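Local coordinates for protein beta-galactosidase (PDB 4CUA) that forms a carbohydrate-binding module of a pneumococcal cell-surface beta-galactosidase, with a calcium-bound galactose-binding-like beta fold that probably recognises galactose-containing glycans, at residues 163-166 with 167-170; 28-31 with 32-35. All blocks are in the same frame, centred on the assembly; numbering follows the deposited sequence.

Both contacts are local turns in loops of the same galactose-binding-like beta domain, and each closes a piece of chain on itself. Contact 2 comes first along the chain, between strands 19-22 and 49-50; contact 1 follows strand 157-163 and leads into strand 172-177. Their centres lie about 19 Å apart and their nearest atoms about 9 Å, so they do not touch. The centre of contact 2 lies about 10 Å from the centre of the chain, and this contact gives N33 to the calcium site. Contact 1 is a surface turn, its centre about 17 Å from that of the chain, yet the strand it leads into supplies T174 and E175 to the same metal.

Contact 1: 163-166 with 167-170; sequences VKAD and NKRG
The backbone reverses in a type I beta turn from A165 to K168, closed by K168 N bonding to A165 O at 3.0 Å. The turn belongs to the loop between strands 157-163 and 172-177, with D166 and N167 at its corner. K164 adds a side-chain clamp. Its long chain runs extended over the backbone of R169 and G170, with CD 3.8 Å from G170 N, and a bend at the last torsion (chi4 63°) swings the ammonium in. There NZ bonds to K168 O at 2.8 Å, nearly along the C=O axis, and also to A165 O. A165 O therefore takes two donors, K164 NZ and K168 N, which arrive on opposite faces of its carbonyl plane. Lysine suits the place because it joins an apolar stem to a charged tip able to bind two carbonyls. The small A165 methyl fits against the K168 stem, CB 3.9 Å from K168 CG. A bend at chi2 (-61°) then leads the K168 chain away; its NZ bonds to the backbone O of D86, and D166 OD1 forms a salt bridge with K93 NZ. K164 CB and CD pack against the backbone of G170, which has no side chain to stand in the way. One water connects A165 N with G170 O, and a second donates to D166 O at 3.0 Å and to K168 O at 3.1 Å.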
loop_
_atom_site.group_PDB
_atom_site.type_symbol
_atom_site.label_atom_id
_atom_site.label_comp_id
_atom_site.label_asym_id
_atom_site.label_seq_id
_atom_site.Cartn_x
_atom_site.Cartn_y
_atom_site.Cartn_z
ATOM N N VAL A 163 10.830 -5.174 1.036
ATOM C CA VAL A 163 12.085 -5.345 0.300
ATOM C C VAL A 163 11.901 -6.398 -0.752
ATOM O O VAL A 163 11.401 -7.521 -0.472
ATOM C CB VAL A 163 13.228 -5.760 1.243
ATOM C CG1 VAL A 163 14.512 -5.800 0.434
ATOM C CG2 VAL A 163 13.389 -4.768 2.360
ATOM N N LYS A 164 12.289 -6.117 -1.997
ATOM C CA LYS A 164 12.140 -7.082 -3.058
ATOM C C LYS A 164 12.911 -8.352 -2.870
ATOM O O LYS A 164 13.928 -8.345 -2.177
ATOM C CB LYS A 164 12.547 -6.489 -4.402
ATOM C CG LYS A 164 14.050 -6.345 -4.561
ATOM C CD LYS A 164 14.417 -5.965 -5.983
ATOM C CE LYS A 164 15.943 -6.090 -6.203
ATOM N NZ LYS A 164 16.433 -7.492 -6.040
ATOM N N ALA A 165 12.456 -9.398 -3.517
ATOM C CA ALA A 165 13.159 -10.676 -3.499
ATOM C C ALA A 165 14.471 -10.481 -4.283
ATOM O O ALA A 165 14.524 -9.785 -5.282
ATOM C CB ALA A 165 12.306 -11.733 -4.135
ATOM N N ASP A 166 15.500 -11.211 -3.863
ATOM C CA ASP A 166 16.793 -11.087 -4.526
ATOM C C ASP A 166 16.823 -11.533 -5.964
ATOM O O ASP A 166 17.541 -10.926 -6.820
ATOM C CB ASP A 166 17.840 -11.882 -3.738
ATOM C CG ASP A 166 18.126 -11.326 -2.384
ATOM O OD1 ASP A 166 17.702 -10.214 -1.993
ATOM O OD2 ASP A 166 18.878 -12.041 -1.644
ATOM N N ASN A 167 15.979 -12.477 -6.329
ATOM C CA ASN A 167 15.865 -12.910 -7.695
ATOM C C ASN A 167 14.868 -12.124 -8.573
ATOM O O ASN A 167 14.568 -12.522 -9.690
ATOM C CB ASN A 167 15.610 -14.430 -7.782
ATOM C CG ASN A 167 14.216 -14.842 -7.343
ATOM O OD1 ASN A 167 13.439 -14.061 -6.802
ATOM N ND2 ASN A 167 13.886 -16.085 -7.615
ATOM N N LYS A 168 14.389 -10.989 -8.064
ATOM C CA LYS A 168 13.466 -10.156 -8.815
ATOM C C LYS A 168 14.058 -8.762 -8.969
ATOM O O LYS A 168 14.947 -8.367 -8.213
ATOM C CB LYS A 168 12.143 -10.083 -8.048
ATOM C CG LYS A 168 11.394 -11.377 -7.886
ATOM C CD LYS A 168 10.976 -12.026 -9.173
ATOM C CE LYS A 168 10.090 -13.252 -8.946
ATOM N NZ LYS A 168 9.618 -13.809 -10.209
ATOM N N ARG A 169 13.471 -7.988 -9.875
ATOM C CA ARG A 169 13.861 -6.617 -10.095
ATOM C C ARG A 169 12.845 -5.625 -9.405
ATOM O O ARG A 169 12.974 -4.410 -9.503
ATOM C CB ARG A 169 13.994 -6.350 -11.590
ATOM C CG ARG A 169 15.155 -7.134 -12.274
ATOM C CD ARG A 169 15.152 -6.976 -13.763
ATOM N NE ARG A 169 15.665 -5.633 -14.146
ATOM C CZ ARG A 169 15.627 -5.154 -15.384
ATOM N NH1 ARG A 169 15.174 -5.860 -16.392
ATOM N NH2 ARG A 169 16.131 -3.938 -15.597
ATOM N N GLY A 170 11.836 -6.188 -8.711
ATOM C CA GLY A 170 10.927 -5.362 -7.935
ATOM C C GLY A 170 9.856 -6.176 -7.273
ATOM O O GLY A 170 9.752 -7.379 -7.490
HETATM O O HOH W 1 10.153 -9.200 -5.210
HETATM O O HOH W 2 17.716 -9.291 -9.356
#

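Contact 2: 28-31 with 32-35; sequences SDPV and SNVN. With CA (calcium ion), chain C; EDO (1,2-ethanediol), chain F; EDO (1,2-ethanediol), chain D.
A short 3-10 turn in the loop between strands 19-22 and 49-50 carries one ligand of the calcium site. P30 O accepts from N33 N at 3.0 Å and V31 O from V34 N at 2.9 Å, the i to i+3 bonds of a 3-10 helix; the second is nearly straight (171°). Proline suits the start of such a turn: an N-H there has no carbonyl a turn earlier to bond to, so its absence costs no helical bond, and the proline carbonyl still accepts. V31 and V34 lie on the buried side, where V31 CG2 meets V34 CG2 at 4.2 Å and both valines pack on A20, W49 and V61. On another side of the turn, the P30 ring touches S32 and N33: S32 OG comes within 3.7 Å of P30 CB, and N33 ND2 lies near P30 CD. With its CG beside the backbone N (chi1 -71°), N33 reaches back along the turn, and ND2 gives one N-H to O1 of an ethanediol at 2.9 Å and another bond to R48 O. That ethanediol, probably from the crystallisation liquor, also bonds through O1 to S28 O and through O2 to D29 OD1. D29 OD2 accepts from O2 of a second ethanediol at 2.6 Å, and also bonds to T50 OG1 and N26 ND2. The asparagine N33 serves twice, for its backbone O binds calcium at 2.3 Å. D36, L38, N47, T174 and E175 complete the coordination, consistent with the structural calcium site seen in many galactose-binding-like modules.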
loop_
_atom_site.group_PDB
_atom_site.type_symbol
_atom_site.label_atom_id
_atom_site.label_comp_id
_atom_site.label_asym_id
_atom_site.label_seq_id
_atom_site.Cartn_x
_atom_site.Cartn_y
_atom_site.Cartn_z
ATOM N N SER A 28 5.201 3.487 -15.137
ATOM C CA SER A 28 4.071 2.951 -15.902
ATOM C C SER A 28 3.171 2.048 -15.034
ATOM O O SER A 28 2.131 1.550 -15.534
ATOM C CB SER A 28 4.551 2.117 -17.112
ATOM O OG SER A 28 5.350 1.082 -16.644
ATOM N N ASP A 29 3.565 1.866 -13.762
ATOM C CA ASP A 29 2.831 1.075 -12.773
ATOM C C ASP A 29 2.495 1.956 -11.566
ATOM O O ASP A 29 2.958 1.692 -10.446
ATOM C CB ASP A 29 3.652 -0.108 -12.293
ATOM C CG ASP A 29 3.925 -1.136 -13.350
ATOM O OD1 ASP A 29 3.027 -1.478 -14.142
ATOM O OD2 ASP A 29 5.057 -1.721 -13.296
ATOM N N PRO A 30 1.703 3.004 -11.788
ATOM C CA PRO A 30 1.457 3.961 -10.691
ATOM C C PRO A 30 0.718 3.304 -9.544
ATOM O O PRO A 30 -0.050 2.350 -9.745
ATOM C CB PRO A 30 0.584 5.010 -11.327
ATOM C CG PRO A 30 -0.047 4.305 -12.488
ATOM C CD PRO A 30 1.013 3.391 -13.003
ATOM N N VAL A 31 0.899 3.800 -8.333
ATOM C CA VAL A 31 0.298 3.201 -7.144
ATOM C C VAL A 31 -1.200 3.335 -7.107
ATOM O O VAL A 31 -1.836 2.588 -6.411
ATOM C CB VAL A 31 0.979 3.773 -5.861
ATOM C CG1 VAL A 31 0.499 5.169 -5.579
ATOM C CG2 VAL A 31 0.753 2.821 -4.671
ATOM N N SER A 32 -1.756 4.274 -7.834
ATOM C CA SER A 32 -3.224 4.385 -7.978
ATOM C C SER A 32 -3.818 3.081 -8.496
ATOM O O SER A 32 -4.982 2.759 -8.250
ATOM C CB SER A 32 -3.571 5.556 -8.926
ATOM O OG SER A 32 -2.888 5.428 -10.154
ATOM N N ASN A 33 -3.024 2.242 -9.171
ATOM C CA ASN A 33 -3.479 0.906 -9.518
ATOM C C ASN A 33 -3.848 0.004 -8.412
ATOM O O ASN A 33 -4.479 -1.007 -8.639
ATOM C CB ASN A 33 -2.446 0.195 -10.375
ATOM C CG ASN A 33 -2.341 0.775 -11.790
ATOM O OD1 ASN A 33 -3.286 1.388 -12.313
ATOM N ND2 ASN A 33 -1.240 0.503 -12.436
ATOM N N VAL A 34 -3.417 0.278 -7.171
ATOM C CA VAL A 34 -3.665 -0.685 -6.114
ATOM C C VAL A 34 -5.047 -0.542 -5.418
ATOM O O VAL A 34 -5.366 -1.350 -4.569
ATOM C CB VAL A 34 -2.582 -0.779 -5.033
ATOM C CG1 VAL A 34 -1.187 -0.931 -5.664
ATOM C CG2 VAL A 34 -2.612 0.423 -4.056
ATOM N N ASN A 35 -5.772 0.533 -5.738
ATOM C CA ASN A 35 -7.091 0.675 -5.109
ATOM C C ASN A 35 -8.086 1.111 -6.127
ATOM O O ASN A 35 -9.072 1.849 -5.812
ATOM C CB ASN A 35 -7.054 1.649 -3.915
ATOM C CG ASN A 35 -6.773 3.064 -4.298
ATOM O OD1 ASN A 35 -6.199 3.381 -5.313
ATOM N ND2 ASN A 35 -7.174 3.988 -3.363
HETATM CA CA CA C . -5.812 -2.788 -9.085
HETATM C C1 EDO F . -0.870 -0.203 -15.915
HETATM O O1 EDO F . -0.517 0.975 -15.232
HETATM C C2 EDO F . 0.188 -1.271 -15.695
HETATM O O2 EDO F . 0.185 -1.743 -14.320
HETATM C C1 EDO D . 6.681 -5.967 -14.291
HETATM O O1 EDO D . 6.180 -6.617 -15.447
HETATM C C2 EDO D . 6.563 -4.459 -14.354
HETATM O O2 EDO D . 5.135 -4.124 -14.376
#